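PDB 3IJ3: cytosol aminopeptidase from Coxiella burnetii, which is probably a manganese-dependent M17 metalloaminopeptidase that removes amino acids one at a time from the N termini of peptides. Local coordinates for residues A[385-390]-A[395-400]; A[355-360]-A[471-476]; A[245-250]-A[282-287]. One frame throughout, in Å; residues are numbered along the deposited sequence. Where two conformers were deposited one is given.

Interaction 1. Residues A[385-390]-A[395-400]; sequences ALIDAS and DPLWRL
S390 holds OG anti to its own nitrogen (chi1 -178°), and this swings the hydroxyl off the last part of the helix toward the carbonyl of D395, while L397 meets it with CG lodged between backbone N and carbonyl carbon (chi1 65°). The hydroxyl of S390 donates through OG to D395 O at 2.8 Å, arriving 42° above the carbonyl plane and thus away from either lone pair. In return the amide of D395 donates to the helix: D395 N lies 3.2 Å from S390 O, in the carbonyl plane and on a lone pair. The two bonds run in opposite senses and clamp D395 to a single serine. Next to these bonds the isobutyl group of L397 packs against the serine, its CG 3.6 Å from S390 CB, and CD2 settles 3.8 Å from L386 O, a carbonyl already engaged within the helix by S390 N. The other branch turns toward I387, with L397 CD1 4.1 Å from I387 CG1 where the two chains pass at a slant. I387 ends on the aliphatic root of R399, its CD1 4.1 Å from R399 CB at roughly a right angle; the arginine then runs on fully extended to a salt bridge with D380 near the start of the same helix. The carboxylate of D395 is held by the amides of A469 and A472, the latter in helix 470-481. Beyond the strand, W398 NE1 bonds R399 O of a second subunit, and the reciprocal bond is formed too. Helix 380-393 thus folds back on the strand that follows it, closing the beta-alpha-beta crossover from strand 374-377 to its parallel neighbour 398-399, at a subunit interface of the hexamer.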
ATOM      1  N   ALA A 385       3.454  41.066 -15.228  1.00 14.87           N
ATOM      2  CA  ALA A 385       2.204  41.781 -15.520  1.00 14.41           C
ATOM      3  C   ALA A 385       0.996  40.995 -14.988  1.00 13.96           C
ATOM      4  O   ALA A 385       0.041  41.572 -14.458  1.00 13.59           O
ATOM      5  CB  ALA A 385       2.081  42.050 -17.034  1.00 14.78           C
ATOM      6  N   LEU A 386       1.064  39.670 -15.093  1.00 13.97           N
ATOM      7  CA  LEU A 386      -0.023  38.805 -14.586  1.00 14.92           C
ATOM      8  C   LEU A 386      -0.030  38.817 -13.055  1.00 16.12           C
ATOM      9  O   LEU A 386      -1.109  38.786 -12.429  1.00 15.88           O
ATOM     10  CB  LEU A 386       0.095  37.387 -15.150  1.00 13.09           C
ATOM     11  CG  LEU A 386      -0.312  37.228 -16.622  1.00 15.14           C
ATOM     12  CD1 LEU A 386       0.218  35.935 -17.306  1.00 15.11           C
ATOM     13  CD2 LEU A 386      -1.822  37.347 -16.732  1.00 15.17           C
ATOM     14  N   ILE A 387       1.166  38.843 -12.451  1.00 15.43           N
ATOM     15  CA  ILE A 387       1.277  38.946 -11.001  1.00 17.05           C
ATOM     16  C   ILE A 387       0.651  40.275 -10.539  1.00 18.22           C
ATOM     17  O   ILE A 387      -0.118  40.285  -9.581  1.00 17.12           O
ATOM     18  CB  ILE A 387       2.728  38.790 -10.510  1.00 19.44           C
ATOM     19  CG1 ILE A 387       3.164  37.313 -10.651  1.00 19.95           C
ATOM     20  CG2 ILE A 387       2.850  39.246  -9.037  1.00 21.60           C
ATOM     21  CD1 ILE A 387       4.665  37.108 -10.598  1.00 25.93           C
ATOM     22  N   ASP A 388       0.988  41.372 -11.216  1.00 17.42           N
ATOM     23  CA  ASP A 388       0.395  42.696 -10.905  1.00 18.57           C
ATOM     24  C   ASP A 388      -1.133  42.657 -11.011  1.00 18.13           C
ATOM     25  O   ASP A 388      -1.845  43.183 -10.138  1.00 16.91           O
ATOM     26  CB  ASP A 388       0.923  43.775 -11.858  1.00 18.92           C
ATOM     27  CG  ASP A 388       2.385  44.143 -11.602  1.00 27.06           C
ATOM     28  OD1 ASP A 388       2.911  43.788 -10.528  1.00 32.09           O
ATOM     29  OD2 ASP A 388       2.993  44.820 -12.484  1.00 32.18           O
ATOM     30  N   ALA A 389      -1.631  42.035 -12.086  1.00 16.57           N
ATOM     31  CA  ALA A 389      -3.077  41.899 -12.304  1.00 17.43           C
ATOM     32  C   ALA A 389      -3.728  41.094 -11.176  1.00 16.84           C
ATOM     33  O   ALA A 389      -4.848  41.390 -10.761  1.00 18.12           O
ATOM     34  CB  ALA A 389      -3.363  41.235 -13.690  1.00 16.35           C
ATOM     35  N   SER A 390      -3.025  40.068 -10.686  1.00 16.47           N
ATOM     36  CA  SER A 390      -3.514  39.247  -9.580  1.00 17.93           C
ATOM     37  C   SER A 390      -3.764  40.071  -8.317  1.00 18.83           C
ATOM     38  O   SER A 390      -4.757  39.880  -7.606  1.00 19.41           O
ATOM     39  CB  SER A 390      -2.445  38.188  -9.246  1.00 19.76           C
ATOM     40  OG  SER A 390      -2.876  37.354  -8.224  1.00 23.41           O
ATOM     41  N   ASP A 395      -7.364  38.125  -7.245  1.00 21.75           N
ATOM     42  CA  ASP A 395      -7.649  36.827  -7.826  1.00 21.01           C
ATOM     43  C   ASP A 395      -6.270  36.167  -7.774  1.00 20.90           C
ATOM     44  O   ASP A 395      -5.445  36.391  -8.649  1.00 20.47           O
ATOM     45  CB  ASP A 395      -8.162  36.988  -9.247  1.00 21.04           C
ATOM     46  CG  ASP A 395      -8.531  35.683  -9.894  1.00 23.10           C
ATOM     47  OD1 ASP A 395      -8.737  34.669  -9.184  1.00 22.20           O
ATOM     48  OD2 ASP A 395      -8.660  35.697 -11.144  1.00 23.25           O
ATOM     49  N   PRO A 396      -6.019  35.376  -6.728  1.00 19.67           N
ATOM     50  CA  PRO A 396      -4.654  34.899  -6.496  1.00 19.03           C
ATOM     51  C   PRO A 396      -4.036  33.949  -7.500  1.00 17.55           C
ATOM     52  O   PRO A 396      -4.711  33.109  -8.059  1.00 16.97           O
ATOM     53  CB  PRO A 396      -4.717  34.226  -5.112  1.00 19.72           C
ATOM     54  CG  PRO A 396      -6.110  34.109  -4.748  1.00 22.68           C
ATOM     55  CD  PRO A 396      -6.957  34.971  -5.670  1.00 20.08           C
ATOM     56  N   LEU A 397      -2.731  34.130  -7.684  1.00 16.81           N
ATOM     57  CA  LEU A 397      -1.913  33.285  -8.513  1.00 16.84           C
ATOM     58  C   LEU A 397      -0.481  33.414  -7.999  1.00 15.34           C
ATOM     59  O   LEU A 397      -0.151  34.383  -7.294  1.00 15.60           O
ATOM     60  CB  LEU A 397      -2.058  33.631  -9.993  1.00 19.02           C
ATOM     61  CG  LEU A 397      -1.631  34.934 -10.582  1.00 22.38           C
ATOM     62  CD1 LEU A 397      -0.136  34.881 -10.883  1.00 25.82           C
ATOM     63  CD2 LEU A 397      -2.416  35.230 -11.884  1.00 21.99           C
ATOM     64  N   TRP A 398       0.352  32.434  -8.337  1.00 14.56           N
ATOM     65  CA  TRP A 398       1.730  32.452  -7.891  1.00 12.95           C
ATOM     66  C   TRP A 398       2.597  31.852  -8.965  1.00 11.96           C
ATOM     67  O   TRP A 398       2.296  30.787  -9.486  1.00 13.47           O
ATOM     68  CB  TRP A 398       1.891  31.670  -6.569  1.00 13.84           C
ATOM     69  CG  TRP A 398       3.219  31.927  -5.905  1.00 14.89           C
ATOM     70  CD1 TRP A 398       4.382  31.170  -6.009  1.00 12.82           C
ATOM     71  CD2 TRP A 398       3.548  33.043  -5.099  1.00 13.89           C
ATOM     72  NE1 TRP A 398       5.376  31.769  -5.303  1.00 12.29           N
ATOM     73  CE2 TRP A 398       4.902  32.915  -4.733  1.00 13.99           C
ATOM     74  CE3 TRP A 398       2.826  34.155  -4.640  1.00 14.60           C
ATOM     75  CZ2 TRP A 398       5.539  33.836  -3.907  1.00 14.84           C
ATOM     76  CZ3 TRP A 398       3.470  35.080  -3.832  1.00 15.93           C
ATOM     77  CH2 TRP A 398       4.810  34.913  -3.476  1.00 17.65           C
ATOM     78  N   ARG A 399       3.724  32.498  -9.241  1.00 11.80           N
ATOM     79  CA  ARG A 399       4.608  32.004 -10.295  1.00 12.52           C
ATOM     80  C   ARG A 399       5.513  30.856  -9.813  1.00 13.16           C
ATOM     81  O   ARG A 399       6.096  30.925  -8.705  1.00 13.24           O
ATOM     82  CB  ARG A 399       5.489  33.129 -10.815  1.00 13.08           C
ATOM     83  CG  ARG A 399       6.223  32.765 -12.114  1.00 15.38           C
ATOM     84  CD  ARG A 399       7.255  33.812 -12.538  1.00 16.74           C
ATOM     85  NE  ARG A 399       7.750  33.542 -13.884  1.00 15.45           N
ATOM     86  CZ  ARG A 399       8.656  34.297 -14.503  1.00 14.99           C
ATOM     87  NH1 ARG A 399       9.164  35.357 -13.897  1.00 15.59           N
ATOM     88  NH2 ARG A 399       9.052  33.982 -15.733  1.00 18.81           N
ATOM     89  N   LEU A 400       5.610  29.821 -10.651  1.00 13.34           N
ATOM     90  CA  LEU A 400       6.539  28.709 -10.452  1.00 12.45           C
ATOM     91  C   LEU A 400       7.511  28.766 -11.638  1.00 13.74           C
ATOM     92  O   LEU A 400       7.182  29.308 -12.686  1.00 14.03           O
ATOM     93  CB  LEU A 400       5.833  27.362 -10.332  1.00 14.42           C
ATOM     94  CG  LEU A 400       5.011  27.174  -9.044  1.00 12.81           C
ATOM     95  CD1 LEU A 400       4.362  25.761  -9.064  1.00 12.49           C
ATOM     96  CD2 LEU A 400       5.839  27.352  -7.792  1.00 16.54           C
TER

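Interaction 2. Residues A[355-360]-A[471-476]; sequences IDFSTL and RAVFHY
The helical backbone at V473 stands well off the strand carrying I355, with 9.1 Å between V473 CA and I355 CA, so side chains alone bridge the space and no hydrogen bond crosses it. I355 and V473 point at each other and meet tip to tip. I355 CD1 comes within 3.5 Å of V473 CG1, closer than methyl groups usually approach, which marks a tight spot. CG1 of I355 lies anti to the carbonyl carbon (chi1 -61°), and the extended remainder of the chain carries CD1 out to the helix. The second methyl of the valine turns to F357, where V473 CG2 sits 4.3 Å from F357 CZ in an oblique approach to the ring. V473 thus wedges between two residues spaced two apart on one face of the strand. F448 of the neighbouring strand packs into the same core, its ring meeting that of F357 with planes about 15° apart, and L283 of helix 275-289 touches both F357 and V473. This wholly apolar join lays the C-terminal helix 470-481 on the central beta-sheet, part of the layered alpha/beta catalytic domain of the M17 family.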
ATOM      1  N   ILE A 355      -2.097  31.639 -24.001  1.00 14.84           N
ATOM      2  CA  ILE A 355      -2.350  31.340 -22.592  1.00 15.64           C
ATOM      3  C   ILE A 355      -3.029  29.996 -22.540  1.00 16.26           C
ATOM      4  O   ILE A 355      -4.040  29.761 -23.243  1.00 16.91           O
ATOM      5  CB  ILE A 355      -3.264  32.350 -21.890  1.00 15.45           C
ATOM      6  CG1 ILE A 355      -2.657  33.754 -21.907  1.00 19.08           C
ATOM      7  CG2 ILE A 355      -3.520  31.898 -20.415  1.00 16.68           C
ATOM      8  CD1 ILE A 355      -3.554  34.791 -21.313  1.00 22.87           C
ATOM      9  N   ASP A 356      -2.464  29.073 -21.766  1.00 16.24           N
ATOM     10  CA  ASP A 356      -3.101  27.766 -21.567  1.00 16.49           C
ATOM     11  C   ASP A 356      -3.546  27.564 -20.119  1.00 16.25           C
ATOM     12  O   ASP A 356      -2.979  28.134 -19.177  1.00 15.11           O
ATOM     13  CB  ASP A 356      -2.284  26.590 -22.109  1.00 19.38           C
ATOM     14  CG  ASP A 356      -1.177  26.148 -21.221  1.00 24.10           C
ATOM     15  OD1 ASP A 356      -1.479  25.571 -20.139  1.00 29.77           O
ATOM     16  OD2 ASP A 356       0.006  26.260 -21.650  1.00 24.93           O
ATOM     17  N   PHE A 357      -4.615  26.788 -19.977  1.00 16.31           N
ATOM     18  CA  PHE A 357      -5.201  26.454 -18.678  1.00 15.80           C
ATOM     19  C   PHE A 357      -5.276  24.947 -18.617  1.00 15.75           C
ATOM     20  O   PHE A 357      -5.808  24.305 -19.539  1.00 15.75           O
ATOM     21  CB  PHE A 357      -6.603  27.013 -18.530  1.00 16.24           C
ATOM     22  CG  PHE A 357      -6.662  28.513 -18.486  1.00 16.70           C
ATOM     23  CD1 PHE A 357      -6.536  29.181 -17.278  1.00 17.70           C
ATOM     24  CD2 PHE A 357      -6.860  29.236 -19.633  1.00 21.26           C
ATOM     25  CE1 PHE A 357      -6.613  30.559 -17.221  1.00 18.59           C
ATOM     26  CE2 PHE A 357      -6.911  30.638 -19.596  1.00 22.16           C
ATOM     27  CZ  PHE A 357      -6.797  31.289 -18.393  1.00 21.54           C
ATOM     28  N   SER A 358      -4.736  24.394 -17.553  1.00 15.73           N
ATOM     29  CA  SER A 358      -4.709  22.965 -17.365  1.00 16.74           C
ATOM     30  C   SER A 358      -4.989  22.628 -15.916  1.00 18.16           C
ATOM     31  O   SER A 358      -4.602  23.342 -15.032  1.00 18.16           O
ATOM     32  CB  SER A 358      -3.336  22.449 -17.770  1.00 19.51           C
ATOM     33  OG  SER A 358      -3.305  21.047 -17.755  1.00 23.10           O
ATOM     34  N   THR A 359      -5.724  21.553 -15.681  1.00 23.94           N
ATOM     35  CA  THR A 359      -6.002  21.124 -14.313  1.00 25.48           C
ATOM     36  C   THR A 359      -4.926  20.194 -13.786  1.00 29.17           C
ATOM     37  O   THR A 359      -4.358  19.329 -14.501  1.00 28.66           O
ATOM     38  CB  THR A 359      -7.350  20.431 -14.176  1.00 25.79           C
ATOM     39  OG1 THR A 359      -7.511  19.488 -15.253  1.00 24.37           O
ATOM     40  CG2 THR A 359      -8.479  21.451 -14.205  1.00 26.52           C
ATOM     41  N   LEU A 360      -4.650  20.376 -12.496  1.00 32.38           N
ATOM     42  CA  LEU A 360      -3.686  19.565 -11.764  1.00 33.96           C
ATOM     43  C   LEU A 360      -4.286  18.237 -11.380  1.00 34.69           C
ATOM     44  O   LEU A 360      -5.467  18.194 -11.015  1.00 36.48           O
ATOM     45  CB  LEU A 360      -3.352  20.251 -10.431  1.00 34.33           C
ATOM     46  CG  LEU A 360      -2.498  21.486 -10.519  1.00 35.12           C
ATOM     47  CD1 LEU A 360      -2.517  22.334  -9.293  1.00 34.24           C
ATOM     48  CD2 LEU A 360      -1.070  21.010 -10.877  1.00 38.47           C
ATOM     49  N   ARG A 471     -10.165  36.440 -13.599  0.50 19.52           N
ATOM     50  CA  ARG A 471     -10.289  37.871 -13.408  0.50 19.44           C
ATOM     51  C   ARG A 471      -8.926  38.526 -13.571  0.50 18.24           C
ATOM     52  O   ARG A 471      -8.819  39.566 -14.212  0.50 16.33           O
ATOM     53  CB  ARG A 471     -10.928  38.263 -12.070  0.50 20.52           C
ATOM     54  CG  ARG A 471     -12.361  37.754 -11.910  0.50 24.80           C
ATOM     55  CD  ARG A 471     -13.192  38.728 -11.117  0.50 28.33           C
ATOM     56  NE  ARG A 471     -13.259  39.994 -11.842  0.50 32.44           N
ATOM     57  CZ  ARG A 471     -12.491  41.047 -11.589  0.50 31.33           C
ATOM     58  NH1 ARG A 471     -11.625  41.021 -10.586  0.50 34.78           N
ATOM     59  NH2 ARG A 471     -12.620  42.137 -12.316  0.50 32.72           N
ATOM     60  N   ALA A 472      -7.884  37.885 -13.042  1.00 16.76           N
ATOM     61  CA  ALA A 472      -6.515  38.423 -13.153  1.00 16.14           C
ATOM     62  C   ALA A 472      -6.123  38.459 -14.619  1.00 14.25           C
ATOM     63  O   ALA A 472      -5.648  39.479 -15.118  1.00 14.36           O
ATOM     64  CB  ALA A 472      -5.498  37.545 -12.371  1.00 15.90           C
ATOM     65  N   VAL A 473      -6.288  37.333 -15.305  1.00 15.25           N
ATOM     66  CA  VAL A 473      -5.912  37.272 -16.731  1.00 14.86           C
ATOM     67  C   VAL A 473      -6.697  38.294 -17.549  1.00 15.07           C
ATOM     68  O   VAL A 473      -6.113  38.996 -18.375  1.00 13.11           O
ATOM     69  CB  VAL A 473      -6.074  35.878 -17.341  1.00 15.99           C
ATOM     70  CG1 VAL A 473      -5.748  35.906 -18.864  1.00 15.32           C
ATOM     71  CG2 VAL A 473      -5.190  34.853 -16.596  1.00 16.51           C
ATOM     72  N   PHE A 474      -8.009  38.395 -17.321  1.00 13.74           N
ATOM     73  CA  PHE A 474      -8.805  39.357 -18.071  1.00 14.23           C
ATOM     74  C   PHE A 474      -8.369  40.795 -17.821  1.00 13.83           C
ATOM     75  O   PHE A 474      -8.331  41.623 -18.751  1.00 13.95           O
ATOM     76  CB  PHE A 474     -10.320  39.190 -17.848  1.00 14.49           C
ATOM     77  CG  PHE A 474     -11.128  40.018 -18.786  1.00 12.50           C
ATOM     78  CD1 PHE A 474     -11.226  39.670 -20.123  1.00 14.87           C
ATOM     79  CD2 PHE A 474     -11.771  41.167 -18.354  1.00 16.80           C
ATOM     80  CE1 PHE A 474     -11.924  40.460 -21.029  1.00 17.65           C
ATOM     81  CE2 PHE A 474     -12.493  41.950 -19.255  1.00 19.91           C
ATOM     82  CZ  PHE A 474     -12.570  41.572 -20.603  1.00 17.73           C
ATOM     83  N   HIS A 475      -8.081  41.129 -16.562  1.00 13.71           N
ATOM     84  CA  HIS A 475      -7.584  42.461 -16.224  1.00 13.26           C
ATOM     85  C   HIS A 475      -6.312  42.759 -17.044  1.00 12.90           C
ATOM     86  O   HIS A 475      -6.166  43.842 -17.637  1.00 12.92           O
ATOM     87  CB  HIS A 475      -7.303  42.562 -14.720  1.00 12.88           C
ATOM     88  CG  HIS A 475      -6.647  43.836 -14.313  1.00 17.37           C
ATOM     89  ND1 HIS A 475      -7.362  44.935 -13.885  1.00 21.42           N
ATOM     90  CD2 HIS A 475      -5.344  44.192 -14.273  1.00 17.55           C
ATOM     91  CE1 HIS A 475      -6.521  45.920 -13.614  1.00 22.04           C
ATOM     92  NE2 HIS A 475      -5.292  45.496 -13.849  1.00 16.80           N
ATOM     93  N   TYR A 476      -5.385  41.809 -17.055  1.00 13.44           N
ATOM     94  CA  TYR A 476      -4.159  41.933 -17.830  1.00 12.69           C
ATOM     95  C   TYR A 476      -4.471  42.221 -19.320  1.00 12.80           C
ATOM     96  O   TYR A 476      -3.911  43.143 -19.921  1.00 14.41           O
ATOM     97  CB  TYR A 476      -3.275  40.660 -17.686  1.00 13.58           C
ATOM     98  CG  TYR A 476      -2.201  40.649 -18.730  1.00 11.71           C
ATOM     99  CD1 TYR A 476      -1.135  41.520 -18.644  1.00 17.70           C
ATOM    100  CD2 TYR A 476      -2.317  39.877 -19.862  1.00 14.83           C
ATOM    101  CE1 TYR A 476      -0.179  41.569 -19.626  1.00 20.89           C
ATOM    102  CE2 TYR A 476      -1.355  39.912 -20.855  1.00 15.43           C
ATOM    103  CZ  TYR A 476      -0.288  40.766 -20.729  1.00 18.29           C
ATOM    104  OH  TYR A 476       0.663  40.850 -21.713  1.00 17.60           O
TER

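Interaction 3. Residues A[245-250]-A[282-287]. With SO4 (sulfate ion), chain D.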
ATOM      1  N   VAL A 245      -4.412  36.700 -29.901  1.00 15.23           N
ATOM      2  CA  VAL A 245      -4.380  36.142 -28.542  1.00 14.77           C
ATOM      3  C   VAL A 245      -5.000  34.770 -28.696  1.00 15.29           C
ATOM      4  O   VAL A 245      -6.164  34.668 -29.123  1.00 14.18           O
ATOM      5  CB  VAL A 245      -5.180  36.982 -27.548  1.00 14.87           C
ATOM      6  CG1 VAL A 245      -5.291  36.254 -26.174  1.00 15.81           C
ATOM      7  CG2 VAL A 245      -4.550  38.369 -27.408  1.00 14.28           C
ATOM      8  N   THR A 246      -4.240  33.723 -28.361  1.00 14.39           N
ATOM      9  CA  THR A 246      -4.701  32.351 -28.495  1.00 14.75           C
ATOM     10  C   THR A 246      -4.768  31.684 -27.130  1.00 14.52           C
ATOM     11  O   THR A 246      -3.777  31.690 -26.360  1.00 14.60           O
ATOM     12  CB  THR A 246      -3.798  31.527 -29.462  1.00 15.18           C
ATOM     13  OG1 THR A 246      -3.799  32.140 -30.762  1.00 15.70           O
ATOM     14  CG2 THR A 246      -4.280  30.009 -29.557  1.00 14.60           C
ATOM     15  N   LEU A 247      -5.946  31.123 -26.827  1.00 14.51           N
ATOM     16  CA  LEU A 247      -6.224  30.456 -25.575  1.00 15.41           C
ATOM     17  C   LEU A 247      -6.307  28.955 -25.833  1.00 15.76           C
ATOM     18  O   LEU A 247      -6.898  28.519 -26.825  1.00 16.17           O
ATOM     19  CB  LEU A 247      -7.555  30.936 -25.008  1.00 14.46           C
ATOM     20  CG  LEU A 247      -7.740  32.451 -24.859  1.00 15.15           C
ATOM     21  CD1 LEU A 247      -9.154  32.759 -24.255  1.00 14.72           C
ATOM     22  CD2 LEU A 247      -6.618  33.092 -24.032  1.00 15.59           C
ATOM     23  N   VAL A 248      -5.684  28.189 -24.953  1.00 16.13           N
ATOM     24  CA  VAL A 248      -5.648  26.753 -25.051  1.00 15.76           C
ATOM     25  C   VAL A 248      -6.128  26.150 -23.735  1.00 15.89           C
ATOM     26  O   VAL A 248      -5.717  26.566 -22.653  1.00 16.40           O
ATOM     27  CB  VAL A 248      -4.242  26.290 -25.376  1.00 16.93           C
ATOM     28  CG1 VAL A 248      -4.188  24.729 -25.476  1.00 19.24           C
ATOM     29  CG2 VAL A 248      -3.720  26.942 -26.671  1.00 17.70           C
ATOM     30  N   GLY A 249      -7.034  25.177 -23.803  1.00 15.61           N
ATOM     31  CA  GLY A 249      -7.531  24.548 -22.593  1.00 15.58           C
ATOM     32  C   GLY A 249      -7.616  23.025 -22.640  1.00 16.11           C
ATOM     33  O   GLY A 249      -8.104  22.455 -23.601  1.00 15.85           O
ATOM     34  N   LYS A 250      -7.140  22.385 -21.578  1.00 14.68           N
ATOM     35  CA  LYS A 250      -7.152  20.929 -21.460  1.00 16.03           C
ATOM     36  C   LYS A 250      -8.572  20.416 -21.241  1.00 16.16           C
ATOM     37  O   LYS A 250      -9.174  20.660 -20.193  1.00 15.44           O
ATOM     38  CB  LYS A 250      -6.235  20.505 -20.314  1.00 16.42           C
ATOM     39  CG  LYS A 250      -6.261  18.994 -19.967  1.00 15.91           C
ATOM     40  CD  LYS A 250      -5.447  18.733 -18.708  1.00 18.23           C
ATOM     41  CE  LYS A 250      -5.766  17.375 -18.085  1.00 19.30           C
ATOM     42  NZ  LYS A 250      -5.047  17.207 -16.760  1.00 20.19           N
ATOM     43  N   GLY A 282     -14.442  30.162 -20.935  1.00 14.15           N
ATOM     44  CA  GLY A 282     -14.993  31.297 -20.167  1.00 13.82           C
ATOM     45  C   GLY A 282     -14.244  32.594 -20.440  1.00 13.88           C
ATOM     46  O   GLY A 282     -14.871  33.647 -20.659  1.00 15.31           O
ATOM     47  N   LEU A 283     -12.919  32.503 -20.497  1.00 14.03           N
ATOM     48  CA  LEU A 283     -12.091  33.672 -20.807  1.00 14.48           C
ATOM     49  C   LEU A 283     -12.414  34.165 -22.244  1.00 14.54           C
ATOM     50  O   LEU A 283     -12.578  35.366 -22.467  1.00 13.86           O
ATOM     51  CB  LEU A 283     -10.607  33.373 -20.635  1.00 13.86           C
ATOM     52  CG  LEU A 283      -9.710  34.561 -20.871  1.00 13.90           C
ATOM     53  CD1 LEU A 283     -10.077  35.757 -19.931  1.00 13.73           C
ATOM     54  CD2 LEU A 283      -8.274  34.123 -20.702  1.00 14.57           C
ATOM     55  N   ALA A 284     -12.529  33.239 -23.199  1.00 14.47           N
ATOM     56  CA  ALA A 284     -12.928  33.585 -24.561  1.00 14.09           C
ATOM     57  C   ALA A 284     -14.265  34.341 -24.543  1.00 14.77           C
ATOM     58  O   ALA A 284     -14.439  35.351 -25.235  1.00 15.09           O
ATOM     59  CB  ALA A 284     -13.070  32.308 -25.420  1.00 14.26           C
ATOM     60  N   ARG A 285     -15.231  33.822 -23.793  1.00 15.35           N
ATOM     61  CA  ARG A 285     -16.535  34.464 -23.682  1.00 15.91           C
ATOM     62  C   ARG A 285     -16.447  35.897 -23.157  1.00 15.37           C
ATOM     63  O   ARG A 285     -17.100  36.798 -23.708  1.00 15.18           O
ATOM     64  CB  ARG A 285     -17.485  33.599 -22.854  1.00 16.31           C
ATOM     65  CG  ARG A 285     -18.894  34.172 -22.800  1.00 15.02           C
ATOM     66  CD  ARG A 285     -19.841  33.166 -22.191  1.00 18.16           C
ATOM     67  NE  ARG A 285     -21.203  33.661 -22.271  1.00 19.09           N
ATOM     68  CZ  ARG A 285     -21.821  34.369 -21.324  1.00 21.89           C
ATOM     69  NH1 ARG A 285     -21.225  34.656 -20.178  1.00 21.68           N
ATOM     70  NH2 ARG A 285     -23.063  34.782 -21.534  1.00 26.00           N
ATOM     71  N   MET A 286     -15.620  36.140 -22.133  1.00 15.06           N
ATOM     72  CA  MET A 286     -15.459  37.509 -21.612  1.00 15.53           C
ATOM     73  C   MET A 286     -14.832  38.439 -22.649  1.00 14.64           C
ATOM     74  O   MET A 286     -15.251  39.591 -22.804  1.00 14.25           O
ATOM     75  CB  MET A 286     -14.651  37.523 -20.302  1.00 15.04           C
ATOM     76  CG  MET A 286     -15.393  36.954 -19.116  1.00 19.00           C
ATOM     77  SD  MET A 286     -16.796  37.966 -18.662  1.00 22.92           S
ATOM     78  CE  MET A 286     -16.040  39.556 -18.622  1.00 16.23           C
ATOM     79  N   ILE A 287     -13.848  37.930 -23.380  1.00 14.03           N
ATOM     80  CA  ILE A 287     -13.194  38.699 -24.425  1.00 14.52           C
ATOM     81  C   ILE A 287     -14.227  39.140 -25.476  1.00 13.89           C
ATOM     82  O   ILE A 287     -14.235  40.298 -25.890  1.00 13.87           O
ATOM     83  CB  ILE A 287     -12.074  37.868 -25.070  1.00 14.06           C
ATOM     84  CG1 ILE A 287     -10.888  37.726 -24.100  1.00 15.41           C
ATOM     85  CG2 ILE A 287     -11.607  38.500 -26.386  1.00 17.82           C
ATOM     86  CD1 ILE A 287      -9.825  36.706 -24.602  1.00 15.07           C
TER
HETATM   87  S   SO4 D 461      -1.259  16.235 -16.984  1.00 21.61           S
HETATM   88  O1  SO4 D 461      -2.173  15.107 -17.116  1.00 20.88           O
HETATM   89  O2  SO4 D 461      -0.274  16.089 -18.065  1.00 23.18           O
HETATM   90  O3  SO4 D 461      -2.066  17.437 -17.082  1.00 23.14           O
HETATM   91  O4  SO4 D 461      -0.564  16.188 -15.681  1.00 18.99           O
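L247 supplies the tight part of this contact, thrusting its forked end among L283, A284 and I287 on one side of the helix. Its CG is anti to the carbonyl carbon (chi1 -53°), which lifts both methyls off the strand. L247 CD1 reaches deepest, 3.6 Å from A284 N and 4.1 Å from A284 CB, and, roughly at right angles to that approach, it comes to 4.0 Å from I287 CD1. L283 spans both methyls, with L247 CD2 3.9 Å from L283 CD2, and the two side chains cross at about a right angle. No hydrogen bond joins the segments, and the axes of helix 282-287 and strand 245-249 run roughly antiparallel, at 152°, and approach to 9.6 Å. The grip slackens toward the ends: V245 faces the helix but makes no close contact, and K250 leaves the helix altogether. Its extended chain leads instead into a polar site, where K250 NZ bonds O3 of a sulfate ion at 3.0 Å while also forming a salt bridge with D273 and bonding to T359 O. G335 N and R336 NE hold the same sulfate, which probably came from the crystallisation liquor. K250 also belongs, with D255, D273 and E334, to the site occupied by lithium in this crystal. The strand therefore has an apolar stretch under the helix and K250, just past its regular part, in the metal site; helix 275-289 lies in the long connection from strand 244-252 to its parallel neighbour 295-305, a beta-alpha-beta crossover with an insertion before the helix.

In the fold
From the N terminus, the chain first reaches interaction 3, which closes a short loop between strand 244-252 and helix 275-289 before either of the others opens, in series with both. Strand 353-359 then opens interaction 2, whose much longer loop is shut only by the C-terminal helix 470-481. Interaction 1, nested within it, closes only the short turn between helix 380-393 and strand 398-399. Strands 353-359 and 244-252 are neighbours in one sheet, where I355 and V248 are hydrogen-bonded through their backbones; the centres of interactions 2 and 3 are about 8 Å apart. Helix 470-481 also touches interaction 1 through D395 and A389. Interactions 1 and 3, centres about 17 Å apart, share the sheet without touching.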